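Putative adhesin (Bacteroides fragilis NCTC 9343, PDB 3PET) is of unknown function but, as a putative lipoprotein with an adhesin-like right-handed beta-helix, probably takes part in adhesion at the bacterial cell surface. Local coordinates at residues V58-D62 with N63-L67; A26-V29 with G30-Y34; N105-T109 with D110-I114; Y47-D50 with N51-A54. All coordinates share one frame; numbering follows the deposited sequence. Where two conformers were deposited one is given.

Contact 1: residues V58-D62 with N63-L67; sequences VAVKD and NTLFL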
# COMPACT_ATOMS: atom_id res chain seq x y z
N VAL A 58 21.01 14.01 12.50
CA VAL A 58 21.90 12.91 12.12
C VAL A 58 22.59 12.34 13.35
O VAL A 58 23.10 13.11 14.16
CB VAL A 58 22.93 13.47 11.10
CG1 VAL A 58 24.04 12.44 10.79
CG2 VAL A 58 22.25 13.94 9.80
N ALA A 59 22.67 11.01 13.48
CA ALA A 59 23.38 10.35 14.58
C ALA A 59 23.73 8.93 14.21
O ALA A 59 22.96 8.25 13.54
CB ALA A 59 22.53 10.33 15.85
N VAL A 60 24.89 8.47 14.67
CA VAL A 60 25.28 7.07 14.53
C VAL A 60 25.26 6.49 15.94
O VAL A 60 25.89 7.02 16.85
CB VAL A 60 26.63 6.81 13.79
CG1 VAL A 60 26.99 5.33 13.83
CG2 VAL A 60 26.56 7.30 12.34
N LYS A 61 24.50 5.44 16.11
CA LYS A 61 24.32 4.75 17.39
C LYS A 61 24.14 3.26 17.10
O LYS A 61 23.38 2.93 16.19
CB LYS A 61 23.09 5.36 18.09
CG LYS A 61 22.55 4.67 19.32
CD LYS A 61 21.87 5.69 20.26
CE LYS A 61 20.96 6.70 19.57
NZ LYS A 61 20.39 7.68 20.53
N ASP A 62 24.81 2.37 17.88
CA ASP A 62 24.79 0.90 17.73
C ASP A 62 24.92 0.48 16.25
O ASP A 62 24.10 -0.27 15.71
CB ASP A 62 23.59 0.22 18.44
CG ASP A 62 22.21 0.82 18.24
OD1 ASP A 62 21.68 0.72 17.12
OD2 ASP A 62 21.61 1.29 19.24
N ASN A 63 26.00 0.99 15.59
CA ASN A 63 26.38 0.72 14.20
C ASN A 63 25.26 1.09 13.19
O ASN A 63 25.28 0.62 12.05
CB ASN A 63 26.83 -0.75 14.03
CG ASN A 63 28.12 -1.05 14.80
OD1 ASN A 63 28.99 -0.21 14.97
ND2 ASN A 63 28.26 -2.25 15.31
N THR A 64 24.36 2.00 13.58
CA THR A 64 23.25 2.42 12.74
C THR A 64 23.27 3.91 12.52
O THR A 64 23.38 4.68 13.47
CB THR A 64 21.90 2.01 13.36
OG1 THR A 64 21.94 0.64 13.73
CG2 THR A 64 20.70 2.27 12.45
N LEU A 65 23.13 4.32 11.26
CA LEU A 65 22.97 5.71 10.90
C LEU A 65 21.49 6.04 11.02
O LEU A 65 20.67 5.46 10.30
CB LEU A 65 23.48 5.97 9.46
CG LEU A 65 23.22 7.38 8.90
CD1 LEU A 65 24.02 8.45 9.67
CD2 LEU A 65 23.55 7.43 7.42
N PHE A 66 21.15 6.98 11.94
CA PHE A 66 19.78 7.43 12.13
C PHE A 66 19.60 8.80 11.52
O PHE A 66 20.33 9.72 11.88
CB PHE A 66 19.40 7.47 13.63
CG PHE A 66 19.26 6.11 14.28
CD1 PHE A 66 18.05 5.43 14.26
CD2 PHE A 66 20.32 5.55 14.96
CE1 PHE A 66 17.93 4.18 14.89
CE2 PHE A 66 20.19 4.32 15.61
CZ PHE A 66 19.00 3.64 15.56
N LEU A 67 18.64 8.94 10.62
CA LEU A 67 18.29 10.22 10.00
C LEU A 67 16.85 10.54 10.40
O LEU A 67 15.97 9.73 10.18
CB LEU A 67 18.44 10.14 8.46
CG LEU A 67 19.78 9.65 7.90
CD1 LEU A 67 19.70 9.47 6.40
CD2 LEU A 67 20.94 10.63 8.26
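A59 and F66 face each other across two antiparallel strands and exchange both backbone bonds. The N-H of F66 runs to A59 O at 2.7 Å, almost straight at 172°, while the return bond from A59 N to F66 O is longer, 3.1 Å. Nearer the bend, K61 and T64 form the second hydrogen-bonded pair, with K61 N to T64 O at 3.0 Å.

On the face carrying V58, V60, L65 and L67 the contact is methyl against methyl. L65 lies obliquely across both valines: its CD1 is 3.9 Å from V60 CG2 and also meets V58 CG1. V58 turns its other methyl, CG2, to L67 CD2 at 3.9 Å, those two side chains running alongside and pointing the same way.

The other face carries A59, K61, T64 and F66. T64 CG2 sits over one face of the F66 ring, offset toward the rim, while K61 O comes to the ring's edge, 3.5 Å from CE2. With OG1 anti to its own carbonyl carbon (chi1 -49°), T64 turns the hydroxyl back into the turn, where it donates to D62 O from above the carbonyl plane.

Further out, L65 and L67 pack on I85 of strand 82-87, and the backbone of both bonds to strand 23-26, where D25 also meets T64 and F66. K61 NZ and V58 N each bond a tetraethylene glycol, probably from the crystallisation liquor. D62 and N63, both with positive phi, occupy the middle of a type I' turn, making this a tight beta hairpin with a two-residue loop.

Contact 2: residues A26-V29 with G30-Y34; sequences AGTV and GNIYY. With ACT (acetate ion), chain D.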
# COMPACT_ATOMS: atom_id res chain seq x y z
N ALA A 26 16.05 5.59 8.42
CA ALA A 26 15.72 6.93 7.97
C ALA A 26 14.21 7.25 8.02
O ALA A 26 13.39 6.47 7.51
CB ALA A 26 16.25 7.13 6.55
N GLY A 27 13.90 8.40 8.61
CA GLY A 27 12.54 8.93 8.75
C GLY A 27 12.47 10.33 8.15
O GLY A 27 11.80 11.22 8.66
N THR A 28 13.18 10.51 7.05
CA THR A 28 13.29 11.80 6.38
C THR A 28 12.42 11.88 5.15
O THR A 28 11.80 10.89 4.73
CB THR A 28 14.78 12.00 5.98
OG1 THR A 28 15.21 10.81 5.33
CG2 THR A 28 15.67 12.29 7.16
N VAL A 29 12.43 13.07 4.54
CA VAL A 29 11.78 13.33 3.27
C VAL A 29 12.90 13.59 2.26
O VAL A 29 13.70 14.50 2.46
CB VAL A 29 10.73 14.46 3.28
CG1 VAL A 29 10.11 14.62 1.89
CG2 VAL A 29 9.65 14.20 4.32
N GLY A 30 12.94 12.82 1.19
CA GLY A 30 13.96 12.97 0.16
C GLY A 30 14.50 11.64 -0.29
O GLY A 30 14.41 10.64 0.44
N ASN A 31 15.09 11.63 -1.50
CA ASN A 31 15.60 10.40 -2.08
C ASN A 31 16.95 10.08 -1.52
O ASN A 31 17.76 10.98 -1.27
CB ASN A 31 15.65 10.49 -3.61
CG ASN A 31 14.28 10.62 -4.21
OD1 ASN A 31 13.30 10.06 -3.72
ND2 ASN A 31 14.16 11.40 -5.26
N ILE A 32 17.18 8.78 -1.30
CA ILE A 32 18.45 8.30 -0.74
C ILE A 32 19.20 7.47 -1.76
O ILE A 32 18.62 6.57 -2.37
CB ILE A 32 18.21 7.50 0.57
CG1 ILE A 32 17.58 8.41 1.66
CG2 ILE A 32 19.52 6.81 1.05
CD1 ILE A 32 17.02 7.67 2.88
N TYR A 33 20.51 7.74 -1.89
CA TYR A 33 21.38 7.00 -2.80
C TYR A 33 22.51 6.42 -1.98
O TYR A 33 23.34 7.16 -1.45
CB TYR A 33 21.91 7.92 -3.95
CG TYR A 33 20.81 8.41 -4.87
CD1 TYR A 33 20.06 9.54 -4.56
CD2 TYR A 33 20.46 7.69 -6.01
CE1 TYR A 33 19.02 9.97 -5.39
CE2 TYR A 33 19.44 8.12 -6.86
CZ TYR A 33 18.71 9.25 -6.54
OH TYR A 33 17.71 9.66 -7.39
N TYR A 34 22.53 5.10 -1.84
CA TYR A 34 23.59 4.42 -1.11
C TYR A 34 24.63 3.87 -2.09
O TYR A 34 24.28 3.29 -3.13
CB TYR A 34 23.04 3.31 -0.18
CG TYR A 34 24.14 2.49 0.46
CD1 TYR A 34 24.80 2.94 1.60
CD2 TYR A 34 24.60 1.32 -0.14
CE1 TYR A 34 25.87 2.23 2.15
CE2 TYR A 34 25.67 0.60 0.39
CZ TYR A 34 26.31 1.07 1.54
OH TYR A 34 27.37 0.38 2.05
C ACT D . 13.72 16.64 4.91
O ACT D . 13.84 16.65 3.68
OXT ACT D . 13.44 15.60 5.47
CH3 ACT D . 13.88 17.91 5.72
O HOH W 1 14.12 10.12 3.00
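At a corner of the right-handed beta-helix, where the chain leaves strand 23-26 and swings into strand 31-36, A26 and I32 meet on the inside of the bend. The methyl CB of A26 touches CD1 of I32 at 3.8 Å. I32 reaches it because CG1 lies anti to its carbonyl carbon (chi1 -63°) and the chain then runs on extended to its end methyl. T28 also turns inward, though its OG1 stays 4.4 Å from the same I32 CD1.

The polar side of the bend is spanned by a water. It donates to G30 O at 2.6 Å, lies 2.7 Å from T28 OG1, and makes a weaker bond to T28 O, so one molecule ties the buried threonine hydroxyl to backbone oxygens before and after the corner. T28 holds OG1 between its backbone N and carbonyl carbon (chi1 49°), which brings the hydroxyl round to the water.

Such corners join successive faces of a beta-helix coil, and here G30 lies at the corner with backbone angles at which a CB would be jammed against V29 O. Neighbouring coils bond to the corner's backbone, V98 to both T28 and G30, and L67 to G27. Inside, I83 packs against T28 and I32.

The CB of V29 is directed away from 30-34, and the side chain packs on V215 of the second subunit. The V29 N-H donates to OXT of an acetate, probably from the crystallisation liquor, at 2.9 Å and 161°.

Contact 3: residues N105-T109 with D110-I114; sequences NGLTT and DNLDI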
# COMPACT_ATOMS: atom_id res chain seq x y z
N ASN A 105 24.72 1.04 -7.92
CA ASN A 105 25.92 0.40 -8.43
C ASN A 105 26.44 -0.78 -7.60
O ASN A 105 27.62 -1.07 -7.64
CB ASN A 105 27.02 1.47 -8.60
CG ASN A 105 26.64 2.43 -9.70
OD1 ASN A 105 26.47 2.04 -10.86
ND2 ASN A 105 26.41 3.67 -9.33
N GLY A 106 25.55 -1.50 -6.96
CA GLY A 106 25.97 -2.72 -6.28
C GLY A 106 26.18 -2.72 -4.79
O GLY A 106 26.48 -1.69 -4.17
N LEU A 107 26.02 -3.90 -4.21
CA LEU A 107 26.25 -4.18 -2.81
C LEU A 107 26.61 -5.64 -2.66
O LEU A 107 25.86 -6.51 -3.11
CB LEU A 107 25.05 -3.82 -1.91
CG LEU A 107 25.16 -4.25 -0.41
CD1 LEU A 107 26.32 -3.52 0.32
CD2 LEU A 107 23.83 -4.05 0.32
N THR A 108 27.77 -5.90 -2.03
CA THR A 108 28.22 -7.25 -1.69
C THR A 108 28.18 -7.33 -0.17
O THR A 108 28.86 -6.57 0.52
CB THR A 108 29.60 -7.58 -2.27
OG1 THR A 108 29.55 -7.43 -3.68
CG2 THR A 108 30.06 -8.98 -1.91
N THR A 109 27.35 -8.23 0.35
CA THR A 109 27.17 -8.37 1.80
C THR A 109 26.84 -9.82 2.12
O THR A 109 26.51 -10.59 1.22
CB THR A 109 26.04 -7.40 2.27
OG1 THR A 109 26.00 -7.36 3.70
CG2 THR A 109 24.63 -7.75 1.70
N ASP A 110 26.90 -10.21 3.39
CA ASP A 110 26.50 -11.55 3.78
C ASP A 110 24.96 -11.58 3.92
O ASP A 110 24.30 -12.32 3.19
CB ASP A 110 27.20 -12.01 5.08
CG ASP A 110 27.43 -10.94 6.15
OD1 ASP A 110 26.64 -9.95 6.19
OD2 ASP A 110 28.37 -11.10 6.96
N ASN A 111 24.40 -10.75 4.81
CA ASN A 111 22.95 -10.68 5.07
C ASN A 111 22.46 -9.28 4.85
O ASN A 111 23.07 -8.34 5.33
CB ASN A 111 22.62 -11.09 6.51
CG ASN A 111 23.26 -12.38 6.94
OD1 ASN A 111 22.99 -13.46 6.40
ND2 ASN A 111 24.19 -12.30 7.88
N LEU A 112 21.35 -9.14 4.13
CA LEU A 112 20.74 -7.84 3.93
C LEU A 112 19.30 -7.90 4.40
O LEU A 112 18.55 -8.79 3.98
CB LEU A 112 20.83 -7.38 2.46
CG LEU A 112 20.20 -6.01 2.14
CD1 LEU A 112 20.92 -4.84 2.90
CD2 LEU A 112 20.17 -5.76 0.65
N ASP A 113 18.92 -6.97 5.28
CA ASP A 113 17.56 -6.87 5.78
C ASP A 113 16.95 -5.53 5.30
O ASP A 113 17.47 -4.46 5.63
CB ASP A 113 17.56 -7.00 7.32
CG ASP A 113 16.21 -7.10 7.98
OD1 ASP A 113 15.21 -7.33 7.26
OD2 ASP A 113 16.14 -7.00 9.22
N ILE A 114 15.88 -5.61 4.50
CA ILE A 114 15.18 -4.42 3.99
C ILE A 114 13.81 -4.37 4.64
O ILE A 114 13.01 -5.32 4.50
CB ILE A 114 15.09 -4.36 2.44
CG1 ILE A 114 16.48 -4.51 1.79
CG2 ILE A 114 14.39 -3.05 1.98
CD1 ILE A 114 16.43 -5.17 0.50
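L107 and L112 meet on the inner side of a bend in the chain, and this is where the packing is concentrated. CD2 of L107 reaches between the two end methyls of L112, 4.0 Å from CD1 and 4.1 Å from CD2, the side chains lying at a slant to each other. Both leucines have CG anti to the backbone N, with chi1 173° in L107 and 180° in L112, and this common shape carries their branched ends inward. T109 adds its methyl to the inside of the bend: CG2 is 3.9 Å from L112 CB, and the two side chains cross at about a right angle. L127 of strand 122-128 packs against both leucines, and L90 adds to the side of L107.

The outer side is quite different, polar and largely open to solvent. D110 and N111 are exposed, their CB atoms directed away from 105-109 overall. The D110 carboxylate folds over the following peptide, its OD1 accepting the N-H of N111 at 2.7 Å on the anti side; the 146° angle at hydrogen shows a bent bond. T109 belongs to both sides. While its methyl faces inward, OG1 hydrogen-bonds to L90 O in an adjoining part of the chain and lies 3.0 Å from D110 N. On this same side N91 ND2 bonds N111 O and, weakly, D110 OD1.

The backbone of L107, T109 and D110 bonds onward to the 126-131 region of the next coil. The bend between strands 107-108 and 111-116 is a corner of the right-handed beta-helix, leucines inside and polar residues outside.

Contact 4: residues Y47-D50 with N51-A54; sequences YGPD and NIVA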
# COMPACT_ATOMS: atom_id res chain seq x y z
N TYR A 47 22.15 17.17 0.25
CA TYR A 47 22.03 18.26 -0.71
C TYR A 47 20.62 18.82 -0.71
O TYR A 47 19.65 18.07 -0.71
CB TYR A 47 22.40 17.78 -2.12
CG TYR A 47 22.21 18.82 -3.20
CD1 TYR A 47 23.20 19.76 -3.47
CD2 TYR A 47 21.02 18.90 -3.92
CE1 TYR A 47 23.02 20.76 -4.44
CE2 TYR A 47 20.83 19.89 -4.89
CZ TYR A 47 21.84 20.81 -5.16
OH TYR A 47 21.70 21.79 -6.12
N GLY A 48 20.50 20.14 -0.80
CA GLY A 48 19.20 20.78 -0.91
C GLY A 48 19.26 22.19 -0.42
O GLY A 48 20.36 22.68 -0.10
N PRO A 49 18.10 22.88 -0.32
CA PRO A 49 18.09 24.24 0.23
C PRO A 49 18.63 24.21 1.66
O PRO A 49 18.28 23.28 2.40
CB PRO A 49 16.60 24.64 0.17
CG PRO A 49 15.98 23.68 -0.76
CD PRO A 49 16.73 22.41 -0.65
N ASP A 50 19.49 25.16 2.03
CA ASP A 50 20.17 25.13 3.34
C ASP A 50 19.22 25.09 4.54
O ASP A 50 19.56 24.40 5.50
CB ASP A 50 21.20 26.27 3.51
CG ASP A 50 20.71 27.69 3.34
OD1 ASP A 50 19.51 27.88 3.05
OD2 ASP A 50 21.53 28.63 3.48
N ASN A 51 18.06 25.76 4.50
CA ASN A 51 17.13 25.77 5.64
C ASN A 51 16.30 24.46 5.71
O ASN A 51 15.65 24.21 6.74
CB ASN A 51 16.22 27.00 5.59
CG ASN A 51 15.37 27.12 4.34
OD1 ASN A 51 15.65 26.50 3.30
ND2 ASN A 51 14.34 27.94 4.42
N ILE A 52 16.30 23.66 4.64
CA ILE A 52 15.59 22.37 4.61
C ILE A 52 16.59 21.28 5.06
O ILE A 52 16.24 20.43 5.89
CB ILE A 52 14.95 22.10 3.22
CG1 ILE A 52 14.08 23.29 2.71
CG2 ILE A 52 14.19 20.78 3.20
CD1 ILE A 52 12.98 23.86 3.69
N VAL A 53 17.85 21.38 4.59
CA VAL A 53 18.93 20.46 5.00
C VAL A 53 19.09 20.53 6.52
O VAL A 53 19.25 19.50 7.17
CB VAL A 53 20.26 20.82 4.26
CG1 VAL A 53 21.46 20.08 4.87
CG2 VAL A 53 20.15 20.52 2.77
N ALA A 54 18.98 21.76 7.09
CA ALA A 54 19.11 22.03 8.52
C ALA A 54 18.06 21.31 9.37
O ALA A 54 18.28 21.15 10.57
CB ALA A 54 19.05 23.54 8.77
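P49 sits at the N-cap of the short helix 50-53, with its ring set obliquely across the side chain of I52. The proline CB is 3.8 Å from I52 CG1, and CG lies only slightly farther off. I52 brings CG1 to the ring by placing it anti to its own carbonyl carbon (chi1 -51°). V53 comes in elsewhere, toward the preceding backbone, its CG2 3.6 Å from G48 O; that glycine forms the corner where the chain leaves strand 43-47, and its backbone angles would jam a side chain against the carbonyl before it.

N51 OD1 lies beside P49 CB, 3.8 Å from it, while the amide bonds the N-terminal arm with both ends, ND2 to Q6 O and OD1 to S8 N. D50 OD1 bonds to S8 OG of the same arm.

The helix is barely one turn long, and P49 O starts it by accepting two N-H groups. V53 N approaches nearly head-on along the carbonyl direction at 2.9 Å, with 169° at hydrogen, whereas I52 N stands above the carbonyl plane at 3.0 Å. One residue on, A54 N donates to D50 O at 3.1 Å.

Overall arrangement
Contacts 1 and 2 are directly joined: L67 O and G27 N lie 2.9 Å apart, probably hydrogen-bonded, and L67 CB packs on T28 CG2 at 3.7 Å, with centres about 14 Å apart. Contact 2 also reaches contact 3, where Y34 CE2 is 4.2 Å from L107 CD1. Contact 4 runs into the start of contact 1 along the sequence, but its centre is about 20 Å away; its nearest atoms are about 6 Å from contact 2 and about 16 Å from contact 3. An acetate, probably from the crystallisation liquor, bonds V29 in contact 2, and the I52 side chain of contact 4 is about 4 Å from a bound acetate; neither identifies a functional site.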